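Local coordinates for protein acetyltransferase (Escherichia coli, PDB 7BYY) that acetylates aminoacyl-tRNAs, probably glycyl-tRNA with acetyl-CoA as the acetyl donor, as the toxin of a toxin-antitoxin system, at residues A[53-58]-A[71-76]; A[149-154]-A[168-173]; A[98-103]-A[138-143]; A[11-16]-A[57-62]. The protein carries 1 engineered substitution. All blocks are in the same frame, centred on the assembly; numbering follows the deposited sequence.

Interaction 1. Residues A[53-58]-A[71-76]; sequences DCAAKA and CTFTAY
Ala55 and Phe73 form the middle of this antiparallel pairing, and the phenyl ring folds back over its own partner. With chi1 at 49°, CG of Phe73 sits between the backbone N and the carbonyl carbon, which lays the ring across Ala55. Ala55 O stands over one face, 3.3 Å above the ring plane and offset toward the rim, while the same oxygen accepts a hydrogen bond from Phe73 N (2.9 Å). The methyl CB of Ala55 meets the far end of the ring, 3.5 Å from Phe73 CE2. The return bond, from Ala55 N to Phe73 O, completes the hydrogen-bonded pair.

Ala56 and Thr72 form the next, non-hydrogen-bonded pair, their side chains on the other side of the sheet. Cys54 shares that side: its SG, turned inward at chi1 67°, comes within 3.9 Å of Thr72 CB. Thr74 presents its methyl, CG2, to Cys54 CB at 3.6 Å, and its hydroxyl is hydrogen-bonded to Arg99. Asp53 does its polar work elsewhere, in a salt bridge to Lys136 of the second subunit.

The two strands, 55-61 and 67-79, make a beta hairpin inside the mixed sheet. Helix 114-132 covers the Phe73 side, with Phe122 and His125 meeting the ring; helix 35-50 lies on the Cys54 and Thr72 side, and strand 94-105 pairs with the other edge of 67-79, the one not used by 55-61.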
# COMPACT_ATOMS: atom_id res chain seq x y z
N ASP A 53 2.52 5.47 11.21
CA ASP A 53 1.74 6.45 10.46
C ASP A 53 2.31 6.67 9.06
O ASP A 53 1.59 7.14 8.18
CB ASP A 53 1.72 7.79 11.20
CG ASP A 53 0.92 7.73 12.48
OD1 ASP A 53 -0.27 7.36 12.43
OD2 ASP A 53 1.48 8.07 13.55
N CYS A 54 3.58 6.34 8.85
CA CYS A 54 4.26 6.54 7.58
C CYS A 54 5.56 5.75 7.60
O CYS A 54 6.02 5.30 8.66
CB CYS A 54 4.53 8.02 7.31
SG CYS A 54 5.73 8.79 8.44
N ALA A 55 6.16 5.61 6.42
CA ALA A 55 7.53 5.14 6.29
C ALA A 55 8.41 6.30 5.85
O ALA A 55 7.94 7.24 5.20
CB ALA A 55 7.64 3.99 5.28
N ALA A 56 9.69 6.23 6.21
CA ALA A 56 10.62 7.32 5.95
C ALA A 56 11.86 6.80 5.24
O ALA A 56 12.39 5.74 5.58
CB ALA A 56 11.04 8.01 7.26
N LYS A 57 12.31 7.56 4.24
CA LYS A 57 13.56 7.32 3.54
C LYS A 57 14.53 8.44 3.86
O LYS A 57 14.18 9.62 3.75
CB LYS A 57 13.33 7.22 2.03
CG LYS A 57 13.22 5.81 1.52
CD LYS A 57 14.57 5.10 1.56
CE LYS A 57 14.38 3.59 1.68
NZ LYS A 57 13.32 3.10 0.76
N ALA A 58 15.74 8.08 4.27
CA ALA A 58 16.73 9.05 4.72
C ALA A 58 17.93 9.08 3.77
O ALA A 58 18.28 8.07 3.16
CB ALA A 58 17.21 8.73 6.14
N CYS A 71 12.23 11.78 3.60
CA CYS A 71 11.14 11.51 2.66
C CYS A 71 10.16 10.56 3.33
O CYS A 71 10.48 9.39 3.54
CB CYS A 71 11.69 10.91 1.37
SG CYS A 71 10.42 10.22 0.33
N THR A 72 8.96 11.05 3.65
CA THR A 72 7.94 10.25 4.31
C THR A 72 6.76 10.01 3.37
O THR A 72 6.41 10.87 2.55
CB THR A 72 7.44 10.92 5.59
OG1 THR A 72 6.95 12.23 5.30
CG2 THR A 72 8.57 11.03 6.61
N PHE A 73 6.14 8.84 3.51
CA PHE A 73 5.09 8.43 2.60
C PHE A 73 4.17 7.44 3.31
O PHE A 73 4.60 6.73 4.22
CB PHE A 73 5.67 7.81 1.33
CG PHE A 73 6.72 6.77 1.59
CD1 PHE A 73 8.04 7.14 1.82
CD2 PHE A 73 6.39 5.43 1.62
CE1 PHE A 73 9.01 6.18 2.06
CE2 PHE A 73 7.36 4.47 1.86
CZ PHE A 73 8.67 4.85 2.08
N THR A 74 2.91 7.42 2.89
CA THR A 74 1.88 6.55 3.46
C THR A 74 1.12 5.87 2.33
O THR A 74 1.40 6.06 1.15
CB THR A 74 0.90 7.34 4.34
OG1 THR A 74 -0.01 8.07 3.51
CG2 THR A 74 1.63 8.31 5.25
N ALA A 75 0.14 5.05 2.71
CA ALA A 75 -0.81 4.50 1.76
C ALA A 75 -2.02 5.41 1.65
O ALA A 75 -2.41 6.06 2.62
CB ALA A 75 -1.24 3.09 2.18
N TYR A 76 -2.60 5.46 0.46
CA TYR A 76 -3.64 6.44 0.18
C TYR A 76 -4.50 5.93 -0.97
O TYR A 76 -4.06 5.13 -1.79
CB TYR A 76 -3.04 7.81 -0.15
CG TYR A 76 -3.99 8.97 -0.04
CD1 TYR A 76 -4.87 9.08 1.02
CD2 TYR A 76 -4.01 9.96 -1.01
CE1 TYR A 76 -5.75 10.15 1.12
CE2 TYR A 76 -4.88 11.04 -0.92
CZ TYR A 76 -5.74 11.12 0.15
OH TYR A 76 -6.61 12.19 0.23

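Interaction 2. Residues A[149-154]-A[168-173]; sequences FYARLG and VPMFLA
Tyr150, whose CB touches Met170 SD (4.1 Å), carries Phe149 CD2 on one ring face, 3.7 Å above its plane and over its centre. The Phe149 ring in turn has Leu153 CD1 on a face, 3.4 Å above the plane and toward the rim. Phe149, Tyr150 and Leu153 are thus layered against one another, and the Tyr150 ring leads away from strand 168-173, toward Leu100, Leu103 and Leu140.

What meets the strand is the base of the helix residues. The chain of Met170 bends at chi3 (72°) to bring CE within 4.0 Å of Ala151 CB. Farther along, Leu172 CD1 packs on the backbone of Gly154, 3.4 Å from Gly154 O; glycine, having no side chain, leaves room for that methyl. The chain reaches this point through a type I turn from Ala151 to Gly154. No hydrogen bond joins the two segments, and the contact is packing, mostly of apolar groups.

A short helix after the fifth strand, carrying Phe-Tyr and followed by Gly-Phe, is a hallmark of GNAT acetyltransferases; here it lies against the antiparallel C-terminal strand of that fold.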
# COMPACT_ATOMS: atom_id res chain seq x y z
N PHE A 149 9.76 21.28 -9.35
CA PHE A 149 10.62 20.13 -9.13
C PHE A 149 9.91 18.83 -9.52
O PHE A 149 10.39 18.07 -10.37
CB PHE A 149 11.07 20.08 -7.67
CG PHE A 149 11.78 18.81 -7.30
CD1 PHE A 149 13.07 18.56 -7.75
CD2 PHE A 149 11.16 17.87 -6.49
CE1 PHE A 149 13.72 17.39 -7.40
CE2 PHE A 149 11.81 16.70 -6.14
CZ PHE A 149 13.09 16.46 -6.60
N TYR A 150 8.75 18.56 -8.90
CA TYR A 150 8.03 17.33 -9.20
C TYR A 150 7.54 17.32 -10.65
O TYR A 150 7.52 16.27 -11.29
CB TYR A 150 6.86 17.15 -8.23
CG TYR A 150 7.26 17.04 -6.77
CD1 TYR A 150 7.93 15.92 -6.29
CD2 TYR A 150 6.99 18.07 -5.88
CE1 TYR A 150 8.30 15.82 -4.96
CE2 TYR A 150 7.35 17.98 -4.55
CZ TYR A 150 8.01 16.86 -4.09
OH TYR A 150 8.37 16.78 -2.76
N ALA A 151 7.15 18.49 -11.17
CA ALA A 151 6.75 18.57 -12.58
C ALA A 151 7.92 18.25 -13.50
O ALA A 151 7.73 17.65 -14.56
CB ALA A 151 6.19 19.95 -12.90
N ARG A 152 9.14 18.63 -13.10
CA ARG A 152 10.31 18.36 -13.91
C ARG A 152 10.70 16.89 -13.92
O ARG A 152 11.58 16.51 -14.70
CB ARG A 152 11.50 19.21 -13.44
CG ARG A 152 11.59 20.55 -14.14
CD ARG A 152 12.93 21.22 -13.91
NE ARG A 152 12.96 21.97 -12.66
CZ ARG A 152 13.51 21.52 -11.53
NH1 ARG A 152 14.07 20.32 -11.50
NH2 ARG A 152 13.49 22.27 -10.44
N LEU A 153 10.08 16.05 -13.09
CA LEU A 153 10.42 14.64 -13.02
C LEU A 153 9.20 13.75 -13.25
O LEU A 153 9.17 12.61 -12.79
CB LEU A 153 11.09 14.32 -11.69
CG LEU A 153 12.26 15.25 -11.34
CD1 LEU A 153 12.46 15.31 -9.84
CD2 LEU A 153 13.53 14.81 -12.04
N GLY A 154 8.19 14.26 -13.96
CA GLY A 154 7.10 13.45 -14.48
C GLY A 154 5.73 13.83 -13.94
O GLY A 154 4.73 13.59 -14.62
N VAL A 168 -0.78 21.89 -4.06
CA VAL A 168 -1.61 21.52 -5.20
C VAL A 168 -1.47 20.02 -5.44
O VAL A 168 -0.40 19.45 -5.20
CB VAL A 168 -1.23 22.31 -6.46
CG1 VAL A 168 -1.73 23.75 -6.37
CG2 VAL A 168 0.27 22.27 -6.70
N PRO A 169 -2.52 19.33 -5.91
CA PRO A 169 -2.40 17.89 -6.16
C PRO A 169 -1.61 17.61 -7.43
O PRO A 169 -1.79 18.25 -8.46
CB PRO A 169 -3.85 17.44 -6.30
CG PRO A 169 -4.57 18.64 -6.80
CD PRO A 169 -3.88 19.83 -6.17
N MET A 170 -0.70 16.63 -7.33
CA MET A 170 0.09 16.18 -8.46
C MET A 170 0.13 14.66 -8.46
O MET A 170 0.04 14.02 -7.41
CB MET A 170 1.52 16.76 -8.43
CG MET A 170 1.58 18.28 -8.28
SD MET A 170 3.21 18.96 -8.65
CE MET A 170 3.27 18.77 -10.43
N PHE A 171 0.26 14.08 -9.66
CA PHE A 171 0.16 12.64 -9.83
C PHE A 171 1.20 12.16 -10.83
O PHE A 171 1.52 12.86 -11.80
CB PHE A 171 -1.24 12.23 -10.29
CG PHE A 171 -1.44 10.74 -10.40
CD1 PHE A 171 -1.71 9.98 -9.28
CD2 PHE A 171 -1.36 10.11 -11.63
CE1 PHE A 171 -1.89 8.61 -9.38
CE2 PHE A 171 -1.54 8.74 -11.74
CZ PHE A 171 -1.81 7.99 -10.61
N LEU A 172 1.72 10.96 -10.59
CA LEU A 172 2.66 10.31 -11.50
C LEU A 172 2.31 8.83 -11.56
O LEU A 172 2.43 8.12 -10.56
CB LEU A 172 4.11 10.51 -11.04
CG LEU A 172 5.19 9.89 -11.91
CD1 LEU A 172 5.12 10.45 -13.33
CD2 LEU A 172 6.56 10.14 -11.31
N ALA A 173 1.88 8.37 -12.74
CA ALA A 173 1.44 6.99 -12.89
C ALA A 173 2.60 6.02 -12.67
O ALA A 173 3.77 6.36 -12.84
CB ALA A 173 0.82 6.78 -14.27

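Interaction 3. Residues A[98-103]-A[138-143]; sequences VRLVML and VYLDAD
Leu100 and Leu140 lie side by side on one face of a parallel strand pair, with Val98 and Val138 on the same face, the close-packed one. Leu100 CD2 is 4.0 Å from Leu140 CD2, and Leu100 CB is 4.1 Å from Val138 CG1. Leu140 holds CG between its backbone N and carbonyl carbon (chi1 57°), the branch running alongside Leu100. The tight end is at Val98, Val138 and Tyr139, where two backbone hydrogen bonds grip Tyr139 from both ends: Tyr139 N to Val98 O, 3.1 Å, and Leu100 N to Tyr139 O, 2.8 Å.

On the opposite face the openness belongs to Arg99, which is partly exposed; Tyr139 is buried and packs against Pro169 and Leu78. Arg99 and Tyr139 point the same way, with CG of the arginine at the ring edge, 4.1 Å from Tyr139 CD1, and the guanidinium and ring planes 36° apart. The guanidinium makes a cation-pi contact with Tyr76, while Val101 CG1 covers one of its faces.

Past Leu140 the strands part. Val101 CA and Asp141 CA are already 7.1 Å apart, and Met102 CA and Ala142 CA 9.0 Å. Val101 and Met102 both face Thr72, a classic beta bulge, consistent with strand 94-105 bending away from its neighbour. Such splaying between the fourth and fifth strands is the GNAT hallmark, the cleft in which acetyl-CoA binds in relatives.

The pair belongs to a beta-alpha-beta crossover through helix 114-132, whose Phe122 packs on Val98 and Leu100. Strand 67-79 flanks 94-105, and strand 168-173 flanks 137-142.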
# COMPACT_ATOMS: atom_id res chain seq x y z
N VAL A 98 0.39 5.37 -3.67
CA VAL A 98 1.28 5.73 -2.58
C VAL A 98 1.39 7.24 -2.55
O VAL A 98 1.74 7.87 -3.55
CB VAL A 98 2.66 5.08 -2.75
CG1 VAL A 98 3.66 5.71 -1.78
CG2 VAL A 98 2.57 3.57 -2.52
N ARG A 99 1.07 7.85 -1.41
CA ARG A 99 1.13 9.29 -1.28
C ARG A 99 2.49 9.72 -0.74
O ARG A 99 2.96 9.19 0.28
CB ARG A 99 0.03 9.83 -0.37
CG ARG A 99 0.14 11.33 -0.15
CD ARG A 99 -0.99 11.87 0.71
NE ARG A 99 -1.21 11.03 1.88
CZ ARG A 99 -1.78 11.46 3.01
NH1 ARG A 99 -2.17 12.73 3.11
NH2 ARG A 99 -1.95 10.62 4.03
N LEU A 100 3.13 10.66 -1.43
CA LEU A 100 4.33 11.32 -0.94
C LEU A 100 3.90 12.54 -0.14
O LEU A 100 3.36 13.50 -0.70
CB LEU A 100 5.24 11.71 -2.10
CG LEU A 100 6.66 12.15 -1.73
CD1 LEU A 100 7.38 11.01 -1.05
CD2 LEU A 100 7.43 12.60 -2.96
N VAL A 101 4.10 12.49 1.17
CA VAL A 101 3.61 13.56 2.04
C VAL A 101 4.69 14.57 2.41
O VAL A 101 4.36 15.70 2.79
CB VAL A 101 2.96 12.98 3.31
CG1 VAL A 101 2.06 11.80 2.95
CG2 VAL A 101 4.01 12.56 4.32
N MET A 102 5.97 14.21 2.28
CA MET A 102 7.04 15.13 2.64
C MET A 102 8.33 14.69 1.97
O MET A 102 8.63 13.50 1.91
CB MET A 102 7.24 15.19 4.16
CG MET A 102 6.70 16.44 4.80
SD MET A 102 6.82 16.39 6.60
CE MET A 102 5.73 15.01 6.96
N LEU A 103 9.08 15.67 1.46
CA LEU A 103 10.43 15.41 0.98
C LEU A 103 11.20 16.71 1.08
O LEU A 103 10.91 17.66 0.34
CB LEU A 103 10.42 14.87 -0.45
CG LEU A 103 11.70 15.03 -1.26
CD1 LEU A 103 12.83 14.22 -0.67
CD2 LEU A 103 11.47 14.62 -2.70
N VAL A 138 1.84 7.58 -7.77
CA VAL A 138 2.21 8.35 -6.59
C VAL A 138 1.48 9.68 -6.62
O VAL A 138 1.50 10.39 -7.64
CB VAL A 138 3.73 8.56 -6.49
CG1 VAL A 138 4.06 9.55 -5.39
CG2 VAL A 138 4.43 7.24 -6.24
N TYR A 139 0.82 10.01 -5.52
CA TYR A 139 0.11 11.27 -5.35
C TYR A 139 0.83 12.13 -4.33
O TYR A 139 1.45 11.63 -3.39
CB TYR A 139 -1.34 11.01 -4.91
CG TYR A 139 -2.12 12.24 -4.53
CD1 TYR A 139 -2.16 12.68 -3.21
CD2 TYR A 139 -2.82 12.97 -5.48
CE1 TYR A 139 -2.87 13.81 -2.85
CE2 TYR A 139 -3.54 14.09 -5.13
CZ TYR A 139 -3.56 14.51 -3.81
OH TYR A 139 -4.27 15.64 -3.46
N LEU A 140 0.76 13.45 -4.53
CA LEU A 140 1.37 14.37 -3.58
C LEU A 140 0.67 15.72 -3.66
O LEU A 140 -0.07 16.01 -4.60
CB LEU A 140 2.88 14.53 -3.84
CG LEU A 140 3.39 15.00 -5.20
CD1 LEU A 140 3.39 16.51 -5.32
CD2 LEU A 140 4.80 14.46 -5.41
N ASP A 141 0.91 16.54 -2.64
CA ASP A 141 0.38 17.89 -2.55
C ASP A 141 1.58 18.83 -2.47
O ASP A 141 2.17 19.01 -1.40
CB ASP A 141 -0.55 18.03 -1.35
CG ASP A 141 -1.97 17.60 -1.65
OD1 ASP A 141 -2.63 18.25 -2.49
OD2 ASP A 141 -2.43 16.61 -1.04
N ALA A 142 1.94 19.43 -3.60
CA ALA A 142 3.21 20.13 -3.74
C ALA A 142 3.11 21.58 -3.26
O ALA A 142 2.21 22.32 -3.68
CB ALA A 142 3.69 20.10 -5.19
N ASP A 143 4.03 21.97 -2.39
CA ASP A 143 4.17 23.37 -2.04
C ASP A 143 4.56 24.18 -3.28
O ASP A 143 5.29 23.66 -4.14
CB ASP A 143 5.23 23.54 -0.94
CG ASP A 143 5.17 24.89 -0.26
OD1 ASP A 143 5.71 25.87 -0.82
OD2 ASP A 143 4.57 24.98 0.84

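Interaction 4. Residues A[11-16]-A[57-62]; sequences PIVLSC and KALIDR
Arg62, Cys16 and Leu14 bury the most surface here, and Arg62 closes one end of the ladder with both backbone and side chain. Its backbone N bonds to Ile12 O at 3.0 Å. The side chain runs out extended and then bends at chi3 (46°), carrying NE to Pro11 O at 2.8 Å; the N-H...O angle is 152°, and the oxygen lies in the guanidinium plane. Ile12 CD1 comes up to the same guanidinium at its edge, 3.8 Å from Arg62 NH1.

Leu14 crosses the aliphatic base of that arginine at a slant, its CG 4.0 Å from Arg62 CB. Its backbone pairs with Ile60 through two hydrogen bonds, while Leu14 O also has Leu59 CD2 at 3.4 Å. Cys16 pairs likewise with Ala58, Ala58 N to Cys16 O being 2.8 Å, and its sulfur lies over the same face as Ile60, 4.2 Å from Ile60 CG1.

Val13, Ser15, Leu59 and Asp61 occupy the other face. There Asp61 OD2 is hydrogen-bonded to the backbone N of Ser64, just beyond the segment.

Strand 13-17 is the outermost strand at this end of the chain's sheet, antiparallel to 55-61, whose far edge pairs with strand 67-79. Helix 114-132 covers the Val13 and Leu59 face, Phe114 meeting Val13 and Leu118 meeting Leu59.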
# COMPACT_ATOMS: atom_id res chain seq x y z
N PRO A 11 30.45 4.83 -1.99
CA PRO A 11 29.49 5.93 -2.18
C PRO A 11 29.60 6.95 -1.06
O PRO A 11 29.94 6.64 0.08
CB PRO A 11 28.13 5.22 -2.15
CG PRO A 11 28.38 3.95 -1.40
CD PRO A 11 29.78 3.54 -1.74
N ILE A 12 29.29 8.20 -1.40
CA ILE A 12 29.45 9.30 -0.46
C ILE A 12 28.20 9.47 0.40
O ILE A 12 28.30 9.68 1.61
CB ILE A 12 29.80 10.59 -1.22
CG1 ILE A 12 31.12 10.41 -1.96
CG2 ILE A 12 29.89 11.77 -0.27
CD1 ILE A 12 32.20 9.74 -1.13
N VAL A 13 27.02 9.38 -0.20
CA VAL A 13 25.76 9.42 0.53
C VAL A 13 25.12 8.04 0.49
O VAL A 13 25.34 7.26 -0.44
CB VAL A 13 24.80 10.49 -0.02
CG1 VAL A 13 25.52 11.82 -0.17
CG2 VAL A 13 24.20 10.05 -1.35
N LEU A 14 24.33 7.74 1.52
CA LEU A 14 23.68 6.44 1.65
C LEU A 14 22.18 6.63 1.79
O LEU A 14 21.71 7.61 2.38
CB LEU A 14 24.22 5.67 2.87
CG LEU A 14 25.74 5.48 2.94
CD1 LEU A 14 26.11 4.65 4.17
CD2 LEU A 14 26.27 4.83 1.67
N SER A 15 21.43 5.68 1.24
CA SER A 15 19.98 5.65 1.36
C SER A 15 19.59 4.60 2.40
O SER A 15 20.02 3.45 2.31
CB SER A 15 19.33 5.34 0.02
OG SER A 15 17.92 5.48 0.09
N CYS A 16 18.80 5.01 3.39
CA CYS A 16 18.41 4.13 4.48
C CYS A 16 16.93 4.30 4.78
O CYS A 16 16.40 5.41 4.71
CB CYS A 16 19.22 4.42 5.76
SG CYS A 16 21.01 4.61 5.53
N LYS A 57 12.31 7.56 4.24
CA LYS A 57 13.56 7.32 3.54
C LYS A 57 14.53 8.44 3.86
O LYS A 57 14.18 9.62 3.75
CB LYS A 57 13.33 7.22 2.03
CG LYS A 57 13.22 5.81 1.52
CD LYS A 57 14.57 5.10 1.56
CE LYS A 57 14.38 3.59 1.68
NZ LYS A 57 13.32 3.10 0.76
N ALA A 58 15.74 8.08 4.27
CA ALA A 58 16.73 9.05 4.72
C ALA A 58 17.93 9.08 3.77
O ALA A 58 18.28 8.07 3.16
CB ALA A 58 17.21 8.73 6.14
N LEU A 59 18.54 10.25 3.67
CA LEU A 59 19.80 10.44 2.96
C LEU A 59 20.86 10.81 3.99
O LEU A 59 20.85 11.93 4.52
CB LEU A 59 19.68 11.51 1.88
CG LEU A 59 19.40 11.01 0.47
CD1 LEU A 59 19.78 12.07 -0.55
CD2 LEU A 59 20.14 9.71 0.22
N ILE A 60 21.77 9.89 4.26
CA ILE A 60 22.79 10.06 5.29
C ILE A 60 24.15 10.21 4.61
O ILE A 60 24.43 9.54 3.61
CB ILE A 60 22.80 8.87 6.27
CG1 ILE A 60 21.39 8.61 6.80
CG2 ILE A 60 23.78 9.11 7.41
CD1 ILE A 60 20.75 9.83 7.45
N ASP A 61 24.97 11.11 5.14
CA ASP A 61 26.35 11.23 4.70
C ASP A 61 27.16 10.11 5.34
O ASP A 61 27.17 9.97 6.57
CB ASP A 61 26.92 12.60 5.08
CG ASP A 61 28.33 12.81 4.54
OD1 ASP A 61 28.49 12.87 3.31
OD2 ASP A 61 29.27 12.92 5.36
N ARG A 62 27.84 9.31 4.52
CA ARG A 62 28.59 8.18 5.06
C ARG A 62 29.71 8.64 5.97
O ARG A 62 30.02 7.97 6.96
CB ARG A 62 29.14 7.32 3.92
CG ARG A 62 29.90 6.09 4.37
CD ARG A 62 30.69 5.48 3.22
NE ARG A 62 31.41 6.50 2.47
CZ ARG A 62 32.60 6.99 2.82
NH1 ARG A 62 33.19 7.91 2.07
NH2 ARG A 62 33.20 6.55 3.92

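In the fold
All four contacts reach one mixed sheet, and interactions 4, 1, 3 and 2 follow one another across it. Interactions 4 and 1 share strand 55-61, overlapping at Lys57 and Ala58, with centres about 17 Å apart. Interaction 3, about 10 Å from interaction 1 by centres, touches it where strands 67-79 and 94-105 pair. The centre of interaction 2 lies about 9 Å from that of interaction 3 and adds strand 168-173 next to 137-142; it is about 24 Å from the centre of interaction 4, on the opposite side of the chain's centre. Along the chain, interactions 1 and 4 close before 3 opens, and 2 comes last. Together they trace the GNAT sheet, with its splayed parallel pair near the middle.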